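Local coordinates for uncharacterized protein (Parabacteroides distasonis, PDB 3LM3) that is of unknown function but is probably a glycoside hydrolase or carbohydrate deacetylase, at residues Arg120-Ile131 with Ser153-Glu164. Residues are numbered along the deposited sequence; the frame is centred on the assembly and turned at random. Where two conformers were deposited one is given.
Sequences RERVNREMSEAI and SADNLRYLAEKE
The amide of N124 lies flat on the ring of Y159, a central pair where helix 120-138 packs against helix 154-163. Amide and ring planes differ by 5°, and N124 CB stands 3.4 Å from the ring centroid, almost on its normal, a CH-pi contact. Y159 CG is anti to the backbone N (chi1 178°), which carries the ring across the interface with its edge reaching S128.

Hydrogen bonds use both ends of the same amide. N124 OD1 accepts from N156 ND2 at 2.8 Å, the donor standing above the carbonyl plane with the two amides nearly perpendicular. N124 ND2 donates in its own plane to D155 OD2 at 3.0 Å, on the syn side but tilted out of the carboxylate plane; R158 NE and NH2 grip D155 OD1 side-on. Farther along, S128 OG donates to the anti lone pair of E164 OE2 (2.5 Å) and lies 2.6 Å from Y159 OH; R143 pairs with E164 OE1. S153 OG accepts from N156 N and S153 N donates to N156 OD1, a capping box.

Apolar contact fills the side facing strand 146-148: M127 CE meets L160 CD2 at 3.7 Å, and I131 CD1 packs on E164 CG. Replacing Y159 with an alanine would probably uncover the N124 amide, leave S128 without its hydroxyl neighbour and open a gap between the helices.

The axes of segments 120-131 and 154-163 come within 9.3 Å and cross at -34°, N124 and N156 interlocking as knobs into holes. Helix 154-163 is the beta-alpha-beta crossover between parallel strands 146-148 and 168-172; the N124 amide, bonded at both ends and stacked, is likely to fix helix 120-138 beside it.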
ATOM      1  N   ARG A 120      13.805  -8.042 -14.497  1.00  8.36           N
ATOM      2  CA  ARG A 120      14.351  -7.150 -13.463  1.00  7.48           C
ATOM      3  C   ARG A 120      15.192  -6.027 -14.057  1.00  7.11           C
ATOM      4  O   ARG A 120      15.019  -4.867 -13.670  1.00  8.39           O
ATOM      5  CB  ARG A 120      15.158  -7.981 -12.447  1.00  7.69           C
ATOM      6  CG  ARG A 120      14.315  -8.880 -11.575  1.00  8.02           C
ATOM      7  CD  ARG A 120      15.132  -9.940 -10.898  1.00  8.72           C
ATOM      8  NE  ARG A 120      14.331 -10.644  -9.899  1.00  8.33           N
ATOM      9  CZ  ARG A 120      13.510 -11.668 -10.134  1.00  8.64           C
ATOM     10  NH1 ARG A 120      13.336 -12.165 -11.365  1.00  8.71           N
ATOM     11  NH2 ARG A 120      12.811 -12.171  -9.144  1.00 10.54           N
ATOM     12  N   GLU A 121      16.082  -6.357 -14.987  1.00  8.43           N
ATOM     13  CA  GLU A 121      16.977  -5.356 -15.570  1.00  8.50           C
ATOM     14  C   GLU A 121      16.205  -4.290 -16.334  1.00  7.48           C
ATOM     15  O   GLU A 121      16.617  -3.133 -16.351  1.00  8.41           O
ATOM     16  CB  GLU A 121      18.015  -6.000 -16.501  1.00 10.93           C
ATOM     17  CG  GLU A 121      19.072  -6.834 -15.789  1.00 18.96           C
ATOM     18  N   ARG A 122      15.102  -4.670 -16.975  1.00  7.32           N
ATOM     19  CA  ARG A 122      14.270  -3.715 -17.686  1.00  7.99           C
ATOM     20  C   ARG A 122      13.541  -2.766 -16.728  1.00  7.86           C
ATOM     21  O   ARG A 122      13.471  -1.566 -16.985  1.00  7.59           O
ATOM     22  CB  ARG A 122      13.269  -4.442 -18.589  1.00  6.29           C
ATOM     23  CG  ARG A 122      12.313  -3.475 -19.301  1.00  8.07           C
ATOM     24  CD  ARG A 122      11.586  -4.169 -20.412  1.00  8.11           C
ATOM     25  NE  ARG A 122      10.640  -3.268 -21.038  1.00  7.93           N
ATOM     26  CZ  ARG A 122       9.839  -3.610 -22.043  1.00  9.43           C
ATOM     27  NH1 ARG A 122       9.872  -4.847 -22.532  1.00 10.96           N
ATOM     28  NH2 ARG A 122       9.033  -2.711 -22.581  1.00  8.97           N
ATOM     29  N   VAL A 123      12.961  -3.309 -15.652  1.00  6.54           N
ATOM     30  CA  VAL A 123      12.361  -2.464 -14.648  1.00  5.56           C
ATOM     31  C   VAL A 123      13.392  -1.467 -14.142  1.00  6.60           C
ATOM     32  O   VAL A 123      13.095  -0.272 -14.048  1.00  7.19           O
ATOM     33  CB  VAL A 123      11.739  -3.264 -13.495  1.00  6.99           C
ATOM     34  CG1 VAL A 123      11.160  -2.339 -12.417  1.00  7.26           C
ATOM     35  CG2 VAL A 123      10.649  -4.248 -14.006  1.00  9.65           C
ATOM     36  N   ASN A 124      14.597  -1.935 -13.817  1.00  6.36           N
ATOM     37  CA  ASN A 124      15.608  -1.026 -13.281  1.00  7.56           C
ATOM     38  C   ASN A 124      15.944   0.090 -14.285  1.00  6.19           C
ATOM     39  O   ASN A 124      15.999   1.279 -13.935  1.00  7.48           O
ATOM     40  CB  ASN A 124      16.891  -1.785 -12.901  1.00  6.78           C
ATOM     41  CG  ASN A 124      16.674  -2.746 -11.755  1.00  7.21           C
ATOM     42  OD1 ASN A 124      15.663  -2.661 -11.052  1.00  7.66           O
ATOM     43  ND2 ASN A 124      17.598  -3.692 -11.579  1.00  8.26           N
ATOM     44  N   ARG A 125      16.157  -0.298 -15.529  1.00  6.33           N
ATOM     45  CA  ARG A 125      16.517   0.639 -16.578  1.00  6.55           C
ATOM     46  C   ARG A 125      15.427   1.691 -16.755  1.00  6.58           C
ATOM     47  O   ARG A 125      15.718   2.881 -16.886  1.00  6.68           O
ATOM     48  CB  ARG A 125      16.786  -0.095 -17.891  1.00  6.69           C
ATOM     49  CG  ARG A 125      17.044   0.819 -19.056  1.00  8.23           C
ATOM     50  CD  ARG A 125      17.447   0.037 -20.301  1.00 11.56           C
ATOM     51  NE  ARG A 125      16.381  -0.871 -20.748  1.00  9.92           N
ATOM     52  CZ  ARG A 125      16.379  -2.203 -20.678  1.00  8.69           C
ATOM     53  NH1 ARG A 125      17.391  -2.885 -20.167  1.00 10.87           N
ATOM     54  NH2 ARG A 125      15.328  -2.873 -21.124  1.00 10.41           N
ATOM     55  N   GLU A 126      14.162   1.260 -16.787  1.00  6.32           N
ATOM     56  CA  GLU A 126      13.064   2.178 -17.025  1.00  7.63           C
ATOM     57  C   GLU A 126      12.785   3.058 -15.814  1.00  7.17           C
ATOM     58  O   GLU A 126      12.466   4.236 -15.980  1.00  8.22           O
ATOM     59  CB  GLU A 126      11.824   1.410 -17.511  1.00  8.11           C
ATOM     60  CG  GLU A 126      12.105   0.788 -18.890  1.00  7.95           C
ATOM     61  CD  GLU A 126      10.926   0.100 -19.542  1.00  9.03           C
ATOM     62  OE1 GLU A 126       9.827   0.101 -18.954  1.00  9.34           O
ATOM     63  OE2 GLU A 126      11.127  -0.440 -20.659  1.00  8.98           O
HETATM   64  N   MSE A 127      12.961   2.552 -14.599  1.00  6.46           N
HETATM   65  CA  MSE A 127      12.909   3.418 -13.431  1.00  7.47           C
HETATM   66  C   MSE A 127      13.941   4.529 -13.554  1.00  7.62           C
HETATM   67  O   MSE A 127      13.617   5.697 -13.281  1.00  7.01           O
HETATM   68  CB  MSE A 127      13.116   2.643 -12.116  1.00  7.58           C
HETATM   69  CG  MSE A 127      11.975   1.752 -11.725  1.00  8.65           C
HETATM   70 SE   MSE A 127      12.058   1.037  -9.936  0.75 10.06          SE
HETATM   71  CE  MSE A 127      13.783   0.163 -10.079  1.00  7.61           C
ATOM     72  N   SER A 128      15.176   4.202 -13.933  1.00  7.48           N
ATOM     73  CA  SER A 128      16.186   5.231 -14.125  1.00  6.33           C
ATOM     74  C   SER A 128      15.790   6.254 -15.185  1.00  7.16           C
ATOM     75  O   SER A 128      16.002   7.469 -15.009  1.00  7.58           O
ATOM     76  CB  SER A 128      17.520   4.586 -14.440  1.00  6.59           C
ATOM     77  OG  SER A 128      18.000   3.914 -13.284  1.00 10.31           O
ATOM     78  N   GLU A 129      15.208   5.788 -16.283  1.00  6.93           N
ATOM     79  CA  GLU A 129      14.753   6.707 -17.333  1.00  7.15           C
ATOM     80  C   GLU A 129      13.682   7.663 -16.823  1.00  7.35           C
ATOM     81  O   GLU A 129      13.700   8.869 -17.122  1.00  8.27           O
ATOM     82  CB  GLU A 129      14.192   5.910 -18.529  1.00  8.28           C
ATOM     83  CG  GLU A 129      15.250   5.211 -19.361  1.00  8.78           C
ATOM     84  CD  GLU A 129      14.691   4.284 -20.437  1.00 13.27           C
ATOM     85  OE1 GLU A 129      13.445   4.086 -20.516  1.00 12.43           O
ATOM     86  OE2 GLU A 129      15.523   3.693 -21.162  1.00 11.57           O
ATOM     87  N   ALA A 130      12.721   7.135 -16.086  1.00  7.35           N
ATOM     88  CA  ALA A 130      11.656   7.973 -15.516  1.00  7.15           C
ATOM     89  C   ALA A 130      12.179   8.977 -14.511  1.00  7.54           C
ATOM     90  O   ALA A 130      11.753  10.135 -14.515  1.00  7.57           O
ATOM     91  CB  ALA A 130      10.586   7.076 -14.839  1.00  7.14           C
ATOM     92  N   ILE A 131      13.098   8.551 -13.653  1.00  7.53           N
ATOM     93  CA  ILE A 131      13.695   9.452 -12.662  1.00  8.91           C
ATOM     94  C   ILE A 131      14.387  10.620 -13.367  1.00  8.71           C
ATOM     95  O   ILE A 131      14.241  11.771 -12.961  1.00  9.72           O
ATOM     96  CB  ILE A 131      14.674   8.725 -11.740  1.00  7.54           C
ATOM     97  CG1 ILE A 131      13.940   7.758 -10.805  1.00  8.24           C
ATOM     98  CG2 ILE A 131      15.499   9.723 -10.892  1.00 10.87           C
ATOM     99  CD1 ILE A 131      14.829   6.677 -10.246  1.00 10.58           C
ATOM    100  N   SER A 153      10.385  -6.238  -7.587  1.00  8.27           N
ATOM    101  CA  SER A 153      11.179  -7.318  -7.015  1.00  7.87           C
ATOM    102  C   SER A 153      12.209  -6.779  -6.020  1.00  7.08           C
ATOM    103  O   SER A 153      12.566  -5.579  -5.993  1.00  7.46           O
ATOM    104  CB  SER A 153      11.925  -8.070  -8.118  1.00  9.08           C
ATOM    105  OG  SER A 153      12.862  -7.220  -8.767  1.00  9.02           O
ATOM    106  N   ALA A 154      12.768  -7.677  -5.235  1.00  7.36           N
ATOM    107  CA  ALA A 154      13.855  -7.319  -4.332  1.00  6.67           C
ATOM    108  C   ALA A 154      14.994  -6.648  -5.096  1.00  7.34           C
ATOM    109  O   ALA A 154      15.601  -5.668  -4.619  1.00  8.86           O
ATOM    110  CB  ALA A 154      14.355  -8.555  -3.570  1.00  8.63           C
ATOM    111  N   ASP A 155      15.304  -7.166  -6.275  1.00  7.52           N
ATOM    112  CA  ASP A 155      16.392  -6.580  -7.039  0.70  7.38           C
ATOM    113  C   ASP A 155      16.108  -5.137  -7.455  1.00  7.95           C
ATOM    114  O   ASP A 155      17.013  -4.286  -7.519  1.00  8.94           O
ATOM    115  CB  ASP A 155      16.700  -7.414  -8.281  0.70  7.23           C
ATOM    116  CG  ASP A 155      17.867  -6.880  -9.038  0.70 12.53           C
ATOM    117  OD1 ASP A 155      18.984  -7.038  -8.531  0.70 12.30           O
ATOM    118  OD2 ASP A 155      17.668  -6.274 -10.106  0.70 12.00           O
ATOM    119  N   ASN A 156      14.843  -4.830  -7.737  1.00  7.05           N
ATOM    120  CA  ASN A 156      14.469  -3.469  -8.093  1.00  6.13           C
ATOM    121  C   ASN A 156      14.699  -2.518  -6.894  1.00  7.40           C
ATOM    122  O   ASN A 156      15.092  -1.365  -7.048  1.00  7.12           O
ATOM    123  CB  ASN A 156      13.001  -3.374  -8.507  1.00  6.89           C
ATOM    124  CG  ASN A 156      12.606  -4.216  -9.699  1.00  7.72           C
ATOM    125  OD1 ASN A 156      11.435  -4.623  -9.774  1.00  8.30           O
ATOM    126  ND2 ASN A 156      13.503  -4.436 -10.651  1.00  7.62           N
ATOM    127  N   LEU A 157      14.392  -3.007  -5.699  1.00  7.70           N
ATOM    128  CA  LEU A 157      14.573  -2.199  -4.487  1.00  7.42           C
ATOM    129  C   LEU A 157      16.044  -1.982  -4.153  1.00  7.37           C
ATOM    130  O   LEU A 157      16.461  -0.878  -3.783  1.00  7.37           O
ATOM    131  CB  LEU A 157      13.795  -2.854  -3.348  1.00  7.50           C
ATOM    132  CG  LEU A 157      12.317  -3.079  -3.654  1.00  9.47           C
ATOM    133  CD1 LEU A 157      11.617  -3.809  -2.515  1.00 13.59           C
ATOM    134  CD2 LEU A 157      11.645  -1.756  -3.936  1.00 12.37           C
ATOM    135  N   ARG A 158      16.845  -3.037  -4.285  1.00  7.36           N
ATOM    136  CA  ARG A 158      18.307  -2.979  -4.205  0.70  7.86           C
ATOM    137  C   ARG A 158      18.851  -1.919  -5.153  1.00  6.33           C
ATOM    138  O   ARG A 158      19.690  -1.089  -4.810  1.00  6.64           O
ATOM    139  CB  ARG A 158      18.832  -4.362  -4.618  0.70 10.89           C
ATOM    140  CG  ARG A 158      20.318  -4.544  -4.695  0.70 12.81           C
ATOM    141  CD  ARG A 158      20.928  -4.054  -6.001  0.70 16.69           C
ATOM    142  NE  ARG A 158      20.413  -4.586  -7.293  0.70 11.06           N
ATOM    143  CZ  ARG A 158      20.895  -4.140  -8.454  0.70 15.83           C
ATOM    144  NH1 ARG A 158      21.801  -3.156  -8.431  0.70 10.50           N
ATOM    145  NH2 ARG A 158      20.474  -4.626  -9.629  0.70 14.42           N
ATOM    146  N   TYR A 159      18.392  -1.993  -6.395  1.00  5.80           N
ATOM    147  CA  TYR A 159      18.845  -1.066  -7.415  1.00  5.28           C
ATOM    148  C   TYR A 159      18.509   0.391  -7.055  1.00  6.50           C
ATOM    149  O   TYR A 159      19.328   1.297  -7.201  1.00  6.83           O
ATOM    150  CB  TYR A 159      18.218  -1.456  -8.765  1.00  7.22           C
ATOM    151  CG  TYR A 159      18.557  -0.560  -9.922  1.00  6.97           C
ATOM    152  CD1 TYR A 159      17.765   0.546 -10.233  1.00  7.75           C
ATOM    153  CD2 TYR A 159      19.661  -0.840 -10.715  1.00  8.22           C
ATOM    154  CE1 TYR A 159      18.079   1.363 -11.309  1.00  7.51           C
ATOM    155  CE2 TYR A 159      19.971  -0.051 -11.791  1.00  7.47           C
ATOM    156  CZ  TYR A 159      19.191   1.056 -12.086  1.00  8.65           C
ATOM    157  OH  TYR A 159      19.524   1.829 -13.204  1.00 10.58           O
ATOM    158  N   LEU A 160      17.284   0.625  -6.612  1.00  6.37           N
ATOM    159  CA  LEU A 160      16.888   1.981  -6.211  0.60  6.85           C
ATOM    160  C   LEU A 160      17.798   2.497  -5.127  1.00  7.52           C
ATOM    161  O   LEU A 160      18.313   3.613  -5.234  1.00  8.89           O
ATOM    162  CB  LEU A 160      15.447   2.029  -5.704  0.60  7.15           C
ATOM    163  CG  LEU A 160      14.411   1.931  -6.798  0.60  2.17           C
ATOM    164  CD1 LEU A 160      12.981   1.889  -6.206  0.60  4.14           C
ATOM    165  CD2 LEU A 160      14.556   3.044  -7.834  0.60  7.30           C
ATOM    166  N   ALA A 161      18.028   1.682  -4.094  1.00  6.83           N
ATOM    167  CA  ALA A 161      18.818   2.115  -2.954  1.00  9.83           C
ATOM    168  C   ALA A 161      20.255   2.405  -3.371  1.00  9.96           C
ATOM    169  O   ALA A 161      20.832   3.441  -3.014  1.00 10.93           O
ATOM    170  CB  ALA A 161      18.808   1.034  -1.865  1.00  9.67           C
ATOM    171  N   GLU A 162      20.860   1.470  -4.100  1.00  7.75           N
ATOM    172  CA  GLU A 162      22.297   1.472  -4.336  1.00  7.04           C
ATOM    173  C   GLU A 162      22.686   2.250  -5.575  1.00  8.22           C
ATOM    174  O   GLU A 162      23.744   2.906  -5.598  1.00 11.58           O
ATOM    175  CB  GLU A 162      22.818   0.032  -4.367  1.00 10.29           C
ATOM    176  CG  GLU A 162      22.570  -0.625  -2.986  1.00 13.27           C
ATOM    177  CD  GLU A 162      22.825  -2.129  -2.857  1.00 25.42           C
ATOM    178  OE1 GLU A 162      23.280  -2.795  -3.825  1.00 16.25           O
ATOM    179  OE2 GLU A 162      22.533  -2.653  -1.736  1.00 23.19           O
ATOM    180  N   LYS A 163      21.847   2.234  -6.604  1.00  8.01           N
ATOM    181  CA  LYS A 163      22.188   2.924  -7.842  0.50  7.28           C
ATOM    182  C   LYS A 163      21.514   4.274  -8.040  1.00  8.59           C
ATOM    183  O   LYS A 163      22.048   5.140  -8.762  1.00 12.45           O
ATOM    184  CB  LYS A 163      21.998   2.004  -9.035  0.50  7.87           C
ATOM    185  CG  LYS A 163      22.950   0.847  -8.935  0.50  6.90           C
ATOM    186  CD  LYS A 163      22.765  -0.194  -9.960  0.50 12.18           C
ATOM    187  CE  LYS A 163      24.007  -1.080 -10.051  0.50 13.01           C
ATOM    188  NZ  LYS A 163      23.773  -2.327 -10.831  0.50 13.03           N
ATOM    189  N   GLU A 164      20.349   4.479  -7.424  1.00  8.31           N
ATOM    190  CA  GLU A 164      19.632   5.756  -7.523  1.00  7.83           C
ATOM    191  C   GLU A 164      19.572   6.548  -6.225  1.00  7.44           C
ATOM    192  O   GLU A 164      19.031   7.659  -6.197  1.00  9.27           O
ATOM    193  CB  GLU A 164      18.226   5.544  -8.119  1.00  8.62           C
ATOM    194  CG  GLU A 164      18.250   5.068  -9.571  1.00  9.82           C
ATOM    195  CD  GLU A 164      18.690   6.140 -10.578  1.00 13.72           C
ATOM    196  OE1 GLU A 164      19.046   7.276 -10.225  1.00 14.09           O
ATOM    197  OE2 GLU A 164      18.695   5.828 -11.784  1.00 19.01           O
TER
HETATM  198  O   HOH W   1      14.899  -9.898  -7.124  1.00  9.49           O
HETATM  199  O   HOH W   2      18.272   8.066 -13.443  1.00 14.98           O